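Local coordinates for protein dual function macrocyclase-peptidase POPB (Galerina marginata, PDB 5N4B) that cleaves peptide bonds after proline and macrocyclises a 25-residue intermediate in the biosynthesis of the amanitin toxins, at residues Arg379-Asp383 against Thr462-Tyr466; Gly498-Ala504 against Ile528-Glu533; Thr550-Ile555 against Leu582-Ser587. The protein carries 1 engineered substitution. One frame throughout, in Å; residues are numbered along the deposited sequence.

Contact 1: residues Arg379-Asp383 against Thr462-Tyr466; sequences RNVKD and TQVWY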
loop_
_atom_site.group_PDB
_atom_site.type_symbol
_atom_site.label_atom_id
_atom_site.label_comp_id
_atom_site.label_asym_id
_atom_site.label_seq_id
_atom_site.Cartn_x
_atom_site.Cartn_y
_atom_site.Cartn_z
ATOM N N ARG A 379 -7.409 -2.769 -17.801
ATOM C CA ARG A 379 -8.439 -2.258 -18.688
ATOM C C ARG A 379 -9.744 -2.277 -17.886
ATOM O O ARG A 379 -10.169 -3.341 -17.394
ATOM C CB ARG A 379 -8.551 -3.152 -19.930
ATOM C CG ARG A 379 -9.558 -2.582 -20.924
ATOM C CD ARG A 379 -9.927 -3.605 -22.033
ATOM N NE ARG A 379 -8.706 -4.173 -22.496
ATOM C CZ ARG A 379 -7.852 -3.581 -23.319
ATOM N NH1 ARG A 379 -8.116 -2.382 -23.839
ATOM N NH2 ARG A 379 -6.714 -4.231 -23.610
ATOM N N ASN A 380 -10.366 -1.115 -17.724
ATOM C CA ASN A 380 -11.567 -1.031 -16.896
ATOM C C ASN A 380 -11.297 -1.599 -15.495
ATOM O O ASN A 380 -12.151 -2.209 -14.864
ATOM C CB ASN A 380 -12.787 -1.692 -17.545
ATOM C CG ASN A 380 -13.210 -1.049 -18.813
ATOM O OD1 ASN A 380 -13.416 -1.727 -19.838
ATOM N ND2 ASN A 380 -13.309 0.217 -18.775
ATOM N N VAL A 381 -10.102 -1.332 -14.969
ATOM C CA VAL A 381 -9.684 -1.667 -13.617
ATOM C C VAL A 381 -9.574 -3.162 -13.397
ATOM O O VAL A 381 -9.560 -3.640 -12.245
ATOM C CB VAL A 381 -10.584 -0.992 -12.556
ATOM C CG1 VAL A 381 -9.793 -0.815 -11.241
ATOM C CG2 VAL A 381 -11.116 0.347 -13.019
ATOM N N LYS A 382 -9.423 -3.916 -14.474
ATOM C CA LYS A 382 -9.286 -5.362 -14.408
ATOM C C LYS A 382 -8.051 -5.748 -15.235
ATOM O O LYS A 382 -7.854 -5.265 -16.354
ATOM C CB LYS A 382 -10.540 -6.021 -14.979
ATOM C CG LYS A 382 -11.807 -5.742 -14.087
ATOM C CD LYS A 382 -13.126 -6.086 -14.728
ATOM C CE LYS A 382 -13.547 -5.045 -15.741
ATOM N NZ LYS A 382 -14.751 -5.509 -16.404
ATOM N N ASP A 383 -7.214 -6.587 -14.672
ATOM C CA ASP A 383 -5.925 -6.882 -15.253
ATOM C C ASP A 383 -5.997 -7.977 -16.309
ATOM O O ASP A 383 -6.715 -8.983 -16.157
ATOM C CB ASP A 383 -4.935 -7.270 -14.156
ATOM C CG ASP A 383 -4.493 -6.088 -13.317
ATOM O OD1 ASP A 383 -4.674 -4.889 -13.720
ATOM O OD2 ASP A 383 -3.840 -6.303 -12.256
ATOM N N THR A 462 -19.531 -7.495 -9.908
ATOM C CA THR A 462 -19.881 -6.868 -11.188
ATOM C C THR A 462 -19.344 -5.446 -11.168
ATOM O O THR A 462 -18.958 -4.928 -10.120
ATOM C CB THR A 462 -21.373 -6.796 -11.465
ATOM O OG1 THR A 462 -22.017 -6.039 -10.414
ATOM C CG2 THR A 462 -21.981 -8.213 -11.564
ATOM N N GLN A 463 -19.305 -4.825 -12.315
ATOM C CA GLN A 463 -18.890 -3.450 -12.450
ATOM C C GLN A 463 -20.028 -2.665 -13.082
ATOM O O GLN A 463 -20.557 -3.058 -14.138
ATOM C CB GLN A 463 -17.620 -3.366 -13.293
ATOM C CG GLN A 463 -17.032 -1.968 -13.402
ATOM C CD GLN A 463 -15.735 -2.034 -14.180
ATOM O OE1 GLN A 463 -15.713 -2.441 -15.343
ATOM N NE2 GLN A 463 -14.676 -1.658 -13.534
ATOM N N VAL A 464 -20.407 -1.595 -12.429
ATOM C CA VAL A 464 -21.446 -0.690 -12.909
ATOM C C VAL A 464 -20.839 0.698 -13.117
ATOM O O VAL A 464 -19.740 0.995 -12.654
ATOM C CB VAL A 464 -22.647 -0.641 -11.954
ATOM C CG1 VAL A 464 -23.227 -2.005 -11.790
ATOM C CG2 VAL A 464 -22.279 -0.059 -10.619
ATOM N N TRP A 465 -21.518 1.549 -13.883
ATOM C CA TRP A 465 -21.047 2.893 -14.140
ATOM C C TRP A 465 -22.073 3.893 -13.643
ATOM O O TRP A 465 -23.280 3.696 -13.813
ATOM C CB TRP A 465 -20.777 3.122 -15.635
ATOM C CG TRP A 465 -19.678 2.279 -16.183
ATOM C CD1 TRP A 465 -19.736 0.957 -16.499
ATOM C CD2 TRP A 465 -18.373 2.718 -16.478
ATOM N NE1 TRP A 465 -18.510 0.539 -16.936
ATOM C CE2 TRP A 465 -17.660 1.614 -16.968
ATOM C CE3 TRP A 465 -17.735 3.941 -16.386
ATOM C CZ2 TRP A 465 -16.297 1.724 -17.361
ATOM C CZ3 TRP A 465 -16.436 4.064 -16.775
ATOM C CH2 TRP A 465 -15.720 2.951 -17.268
ATOM N N TYR A 466 -21.582 4.948 -13.023
ATOM C CA TYR A 466 -22.423 6.049 -12.531
ATOM C C TYR A 466 -21.826 7.367 -13.004
ATOM O O TYR A 466 -20.723 7.430 -13.518
ATOM C CB TYR A 466 -22.585 6.020 -10.996
ATOM C CG TYR A 466 -21.321 6.333 -10.231
ATOM C CD1 TYR A 466 -20.361 5.364 -9.975
ATOM C CD2 TYR A 466 -21.093 7.601 -9.735
ATOM C CE1 TYR A 466 -19.214 5.664 -9.266
ATOM C CE2 TYR A 466 -19.956 7.891 -9.034
ATOM C CZ TYR A 466 -19.029 6.930 -8.792
ATOM O OH TYR A 466 -17.892 7.250 -8.074
#
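The side chain of Gln463 reaches from an outermost strand of the hydrolase sheet to the backbone of Asn380, in a tight turn of the beta-propeller. The turn is type I' and runs from Arg379 to Lys382. It is the hairpin bend between propeller strands 372-379 and 382-388. Arg379 and Lys382 close it with two backbone hydrogen bonds.

Gln463 can be followed outward from CB. Its CG lies anti to the backbone N (chi1 -175°), and the chain stays extended beyond it, which carries the amide across to the turn. On its own side the Gln463 side chain packs on Pro475 and Phe477 of strand 473-481. CD stands 3.7 Å from Asn380 O. NE2 makes the main bond, to Asn380 O at 2.9 Å, with an N-H...O angle of 166°. Asn380 O lies close to the amide plane of Gln463, but the nitrogen sits above the carbonyl plane of Asn380. NE2 also touches Val381 CG2 at 4.1 Å. The other branch, OE1, takes a weak hydrogen bond from Lys382 NZ at 3.4 Å. Lys382 CE is equally near to OE1, so the lysine chain lies against the oxygen with its last two atoms.

Trp465 adds a second touch. Its benzo edge, at CZ2, is 3.6 Å from Asn380 ND2. The nitrogen lies in the plane of the indole, and the two flat groups stand almost perpendicular.

The amide of Gln463 thus uses both its ends on the turn, as donor and as acceptor, which probably limits its rotation. With one good bond, one weak bond and little apolar area, the chemistry implies a small polar tie between propeller and hydrolase domain at the surface.

Contact 2: residues Gly498-Ala504 against Ile528-Glu533; sequences GGFATSA and IRGGGE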
loop_
_atom_site.group_PDB
_atom_site.type_symbol
_atom_site.label_atom_id
_atom_site.label_comp_id
_atom_site.label_asym_id
_atom_site.label_seq_id
_atom_site.Cartn_x
_atom_site.Cartn_y
_atom_site.Cartn_z
ATOM N N GLY A 498 -8.525 7.128 -3.252
ATOM C CA GLY A 498 -8.814 8.360 -3.962
ATOM C C GLY A 498 -7.660 9.330 -4.122
ATOM O O GLY A 498 -7.825 10.535 -3.924
ATOM N N GLY A 499 -6.496 8.837 -4.434
ATOM C CA GLY A 499 -5.356 9.721 -4.561
ATOM C C GLY A 499 -4.098 8.979 -4.986
ATOM O O GLY A 499 -4.005 7.737 -4.994
ATOM N N PHE A 500 -3.100 9.788 -5.322
ATOM C CA PHE A 500 -1.710 9.363 -5.486
ATOM C C PHE A 500 -1.513 8.404 -6.660
ATOM O O PHE A 500 -0.465 7.733 -6.742
ATOM C CB PHE A 500 -1.124 8.799 -4.199
ATOM C CG PHE A 500 -1.077 9.799 -3.064
ATOM C CD1 PHE A 500 -0.001 10.700 -2.982
ATOM C CD2 PHE A 500 -2.079 9.872 -2.108
ATOM C CE1 PHE A 500 0.075 11.622 -1.975
ATOM C CE2 PHE A 500 -2.014 10.833 -1.063
ATOM C CZ PHE A 500 -0.913 11.692 -0.983
ATOM N N ALA A 501 -2.465 8.390 -7.596
ATOM C CA ALA A 501 -2.434 7.456 -8.716
ATOM C C ALA A 501 -2.491 6.007 -8.257
ATOM O O ALA A 501 -2.125 5.089 -9.011
ATOM C CB ALA A 501 -1.228 7.710 -9.633
ATOM N N THR A 502 -2.974 5.742 -7.043
ATOM C CA THR A 502 -3.170 4.390 -6.534
ATOM C C THR A 502 -4.513 3.896 -7.066
ATOM O O THR A 502 -5.529 4.574 -6.946
ATOM C CB THR A 502 -3.128 4.416 -5.017
ATOM O OG1 THR A 502 -1.816 4.879 -4.628
ATOM C CG2 THR A 502 -3.415 3.050 -4.423
ATOM N N SER A 503 -4.497 2.732 -7.686
ATOM C CA SER A 503 -5.694 2.120 -8.241
ATOM C C SER A 503 -6.428 1.312 -7.180
ATOM O O SER A 503 -5.818 0.538 -6.423
ATOM C CB SER A 503 -5.305 1.221 -9.409
ATOM O OG SER A 503 -4.926 2.021 -10.511
ATOM N N ALA A 504 -7.754 1.483 -7.150
ATOM C CA ALA A 504 -8.585 0.742 -6.193
ATOM C C ALA A 504 -8.947 -0.591 -6.830
ATOM O O ALA A 504 -10.044 -0.816 -7.329
ATOM C CB ALA A 504 -9.813 1.549 -5.788
ATOM N N ILE A 528 -12.779 6.212 -8.165
ATOM C CA ILE A 528 -12.868 7.675 -8.175
ATOM C C ILE A 528 -11.576 8.319 -8.685
ATOM O O ILE A 528 -10.465 7.773 -8.566
ATOM C CB ILE A 528 -13.250 8.179 -6.785
ATOM C CG1 ILE A 528 -12.142 7.901 -5.777
ATOM C CG2 ILE A 528 -14.583 7.591 -6.386
ATOM C CD1 ILE A 528 -12.554 8.228 -4.332
ATOM N N ARG A 529 -11.734 9.514 -9.236
ATOM C CA ARG A 529 -10.603 10.297 -9.707
ATOM C C ARG A 529 -9.665 10.633 -8.564
ATOM O O ARG A 529 -10.072 10.673 -7.397
ATOM C CB ARG A 529 -11.093 11.550 -10.420
ATOM C CG ARG A 529 -11.635 11.268 -11.810
ATOM C CD ARG A 529 -12.229 12.472 -12.452
ATOM N NE ARG A 529 -13.460 12.837 -11.789
ATOM C CZ ARG A 529 -14.223 13.862 -12.110
ATOM N NH1 ARG A 529 -13.858 14.713 -13.068
ATOM N NH2 ARG A 529 -15.335 14.056 -11.447
ATOM N N GLY A 530 -8.398 10.833 -8.904
ATOM C CA GLY A 530 -7.303 10.829 -7.983
ATOM C C GLY A 530 -6.579 9.489 -7.913
ATOM O O GLY A 530 -5.379 9.439 -7.655
ATOM N N GLY A 531 -7.296 8.392 -8.155
ATOM C CA GLY A 531 -6.636 7.127 -8.378
ATOM C C GLY A 531 -5.946 7.051 -9.721
ATOM O O GLY A 531 -6.014 7.973 -10.534
ATOM N N GLY A 532 -5.303 5.913 -9.934
ATOM C CA GLY A 532 -4.540 5.638 -11.133
ATOM C C GLY A 532 -5.204 4.722 -12.109
ATOM O O GLY A 532 -4.548 4.317 -13.075
ATOM N N GLU A 533 -6.481 4.440 -11.947
ATOM C CA GLU A 533 -7.133 3.384 -12.699
ATOM C C GLU A 533 -7.072 3.650 -14.197
ATOM O O GLU A 533 -6.902 2.710 -14.994
ATOM C CB GLU A 533 -8.595 3.282 -12.256
ATOM C CG GLU A 533 -8.799 2.732 -10.851
ATOM C CD GLU A 533 -8.785 3.800 -9.749
ATOM O OE1 GLU A 533 -8.345 4.943 -10.017
ATOM O OE2 GLU A 533 -9.227 3.443 -8.620
#
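Two glycine-rich loops of the alpha/beta-hydrolase domain meet here, each following a parallel strand of the central sheet. Segment 498-504 follows strand 492-495, and segment 528-533 follows strand 522-526. Both contain a tight turn, type I' from Gly499 to Thr502 and type II from Ile528 to Gly531.

The backbones come very close, with the CA atoms of Ala501 and Gly532 3.7 Å apart. Ala501 N donates to Gly530 O at 3.1 Å, in the carbonyl plane. A weak bond runs back from Gly532 N to Thr502 O. Gly532 CA lies 3.3 Å from Ala501 O in a CA-H...O contact. Thr502 O lies 3.1 Å from Gly531 CA, so the facing loop packs directly on the glycine backbone.

Glu533 bends at chi2 (89°), and this brings its carboxylate back to the loop. OE2 accepts Ala504 N at 2.9 Å, from above the carboxylate plane. At the far end, Ile528 CD1 lies 3.8 Å from Gly498 CA.

Phe500 packs edge-to-face on Trp620, and Thr502 and Ala504 touch an aromatic side chain of the bound peptide. Loops at the C-terminal ends of the parallel strands line the active-site side of an alpha/beta-hydrolase fold, and these two belong there.

Contact 3: residues Thr550-Ile555 against Leu582-Ser587; sequences TFDDFI and LLVMGS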
loop_
_atom_site.group_PDB
_atom_site.type_symbol
_atom_site.label_atom_id
_atom_site.label_comp_id
_atom_site.label_asym_id
_atom_site.label_seq_id
_atom_site.Cartn_x
_atom_site.Cartn_y
_atom_site.Cartn_z
ATOM N N THR A 550 -12.527 14.205 -6.355
ATOM C CA THR A 550 -12.468 12.918 -5.650
ATOM C C THR A 550 -13.647 12.758 -4.709
ATOM O O THR A 550 -14.283 11.694 -4.646
ATOM C CB THR A 550 -11.169 12.847 -4.885
ATOM O OG1 THR A 550 -10.045 12.971 -5.798
ATOM C CG2 THR A 550 -11.075 11.576 -4.141
ATOM N N PHE A 551 -13.925 13.815 -3.944
ATOM C CA PHE A 551 -15.023 13.812 -2.986
ATOM C C PHE A 551 -16.376 13.765 -3.697
ATOM O O PHE A 551 -17.254 12.990 -3.322
ATOM C CB PHE A 551 -14.921 15.035 -2.066
ATOM C CG PHE A 551 -13.744 14.976 -1.148
ATOM C CD1 PHE A 551 -12.518 15.446 -1.536
ATOM C CD2 PHE A 551 -13.842 14.388 0.086
ATOM C CE1 PHE A 551 -11.408 15.347 -0.714
ATOM C CE2 PHE A 551 -12.755 14.277 0.891
ATOM C CZ PHE A 551 -11.565 14.778 0.538
ATOM N N ASP A 552 -16.542 14.573 -4.758
ATOM C CA ASP A 552 -17.766 14.527 -5.535
ATOM C C ASP A 552 -17.992 13.123 -6.115
ATOM O O ASP A 552 -19.116 12.625 -6.125
ATOM C CB ASP A 552 -17.707 15.589 -6.639
ATOM C CG ASP A 552 -17.848 17.035 -6.103
ATOM O OD1 ASP A 552 -18.419 17.213 -5.002
ATOM O OD2 ASP A 552 -17.429 17.968 -6.822
ATOM N N ASP A 553 -16.946 12.481 -6.605
ATOM C CA ASP A 553 -17.089 11.140 -7.173
ATOM C C ASP A 553 -17.536 10.154 -6.094
ATOM O O ASP A 553 -18.384 9.303 -6.327
ATOM C CB ASP A 553 -15.767 10.667 -7.790
ATOM C CG ASP A 553 -15.372 11.400 -9.060
ATOM O OD1 ASP A 553 -16.180 12.167 -9.585
ATOM O OD2 ASP A 553 -14.222 11.151 -9.480
ATOM N N PHE A 554 -16.960 10.255 -4.897
ATOM C CA PHE A 554 -17.268 9.303 -3.833
ATOM C C PHE A 554 -18.682 9.511 -3.299
ATOM O O PHE A 554 -19.427 8.540 -3.074
ATOM C CB PHE A 554 -16.233 9.434 -2.714
ATOM C CG PHE A 554 -16.119 8.233 -1.806
ATOM C CD1 PHE A 554 -15.718 7.007 -2.274
ATOM C CD2 PHE A 554 -16.282 8.393 -0.447
ATOM C CE1 PHE A 554 -15.560 5.921 -1.423
ATOM C CE2 PHE A 554 -16.144 7.322 0.415
ATOM C CZ PHE A 554 -15.800 6.097 -0.067
ATOM N N ILE A 555 -19.081 10.764 -3.131
ATOM C CA ILE A 555 -20.438 11.056 -2.702
ATOM C C ILE A 555 -21.473 10.630 -3.754
ATOM O O ILE A 555 -22.501 10.013 -3.440
ATOM C CB ILE A 555 -20.545 12.542 -2.332
ATOM C CG1 ILE A 555 -19.729 12.823 -1.077
ATOM C CG2 ILE A 555 -22.018 12.916 -2.167
ATOM C CD1 ILE A 555 -19.452 14.311 -0.869
ATOM N N LEU A 582 -8.926 10.631 4.930
ATOM C CA LEU A 582 -9.255 11.984 4.488
ATOM C C LEU A 582 -10.517 11.978 3.638
ATOM O O LEU A 582 -11.416 12.812 3.801
ATOM C CB LEU A 582 -8.091 12.561 3.660
ATOM C CG LEU A 582 -8.396 13.838 2.896
ATOM C CD1 LEU A 582 -8.757 15.036 3.789
ATOM C CD2 LEU A 582 -7.186 14.236 2.009
ATOM N N LEU A 583 -10.585 11.033 2.712
ATOM C CA LEU A 583 -11.763 10.881 1.873
ATOM C C LEU A 583 -13.016 10.726 2.721
ATOM O O LEU A 583 -14.033 11.389 2.473
ATOM C CB LEU A 583 -11.557 9.701 0.931
ATOM C CG LEU A 583 -12.738 9.357 0.042
ATOM C CD1 LEU A 583 -12.976 10.442 -0.996
ATOM C CD2 LEU A 583 -12.499 8.020 -0.633
ATOM N N VAL A 584 -12.972 9.837 3.707
ATOM C CA VAL A 584 -14.127 9.616 4.583
ATOM C C VAL A 584 -14.488 10.864 5.381
ATOM O O VAL A 584 -15.658 11.253 5.449
ATOM C CB VAL A 584 -13.897 8.394 5.469
ATOM C CG1 VAL A 584 -14.932 8.280 6.556
ATOM C CG2 VAL A 584 -13.917 7.166 4.626
ATOM N N MET A 585 -13.499 11.495 6.000
ATOM C CA MET A 585 -13.753 12.650 6.877
ATOM C C MET A 585 -14.277 13.824 6.077
ATOM O O MET A 585 -15.258 14.457 6.475
ATOM C CB MET A 585 -12.478 13.017 7.647
ATOM C CG MET A 585 -12.176 11.963 8.723
ATOM S SD MET A 585 -10.835 12.337 9.869
ATOM C CE MET A 585 -9.437 11.639 8.992
ATOM N N GLY A 586 -13.690 14.105 4.908
ATOM C CA GLY A 586 -14.240 15.153 4.067
ATOM C C GLY A 586 -15.605 14.829 3.491
ATOM O O GLY A 586 -16.446 15.724 3.322
ATOM N N SER A 587 -15.855 13.560 3.184
ATOM C CA SER A 587 -17.141 13.190 2.632
ATOM C C SER A 587 -18.250 13.415 3.637
ATOM O O SER A 587 -19.336 13.834 3.250
ATOM C CB SER A 587 -17.129 11.747 2.156
ATOM O OG SER A 587 -16.331 11.584 0.961
#
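Phe551 is a knob in a hole formed by Leu582, Leu583, Gly586 and Ser587, where two helices of the alpha/beta-hydrolase fold cross. Helix 548-563 meets helix 579-590, which follows the nucleophile position, at -76°. The axes of the short segments approach to 9.9 Å.

The Phe551 ring enters the hollow with its CD2-CE2-CZ side first. CE2 comes within 3.6 Å of Gly586 CA, where the bare backbone of the glycine forms the floor of the hollow. Leu582 O lies at the ring edge, in its plane, 3.5 Å from CE2. Leu583 CD1 is set over one face, offset toward the rim.

Leu583 is the bump that answers from the other helix. Its CG is anti to the backbone N (chi1 176°), which sends the two methyls between Thr550, Phe551 and Phe554. CD1 fits against Thr550 CG2 at 3.8 Å and also touches Phe554 CB. CD2 sits over the centre of the Phe554 ring, 3.6 Å from the centroid and 2° off the normal, a CH-pi contact. Phe554 also touches Ile574 of strand 572-577.

Ile555 CD1 rests near Ser587 O at the end of the contact. Between the two rings, Ser587 OG approaches the edge of Phe554 at CD2. The same hydroxyl donates back to Leu583 O at 2.8 Å, from the face of that carbonyl opposite to Ser587 N.

Overall arrangement
The three contacts lead from the propeller into the hydrolase core. Contact 1 lies at the domain boundary, its centre 14 Å from contact 2 and 20 Å from contact 3. Val381 CG1 packs on Glu533 CG at 3.7 Å, joining contacts 1 and 2. Tyr466 OH is 2.7 Å from Asp553 O, a probable hydrogen bond to contact 3. The salt bridge of Arg529 NH2 with Asp553 OD1, at 2.8 Å, joins contacts 2 and 3. Contacts 2 and 3 both lie near the catalytic site. The side chains of Phe500 and Leu582 lie about 7 and 8 Å from that of Ala578, the engineered residue at the charge-relay serine position.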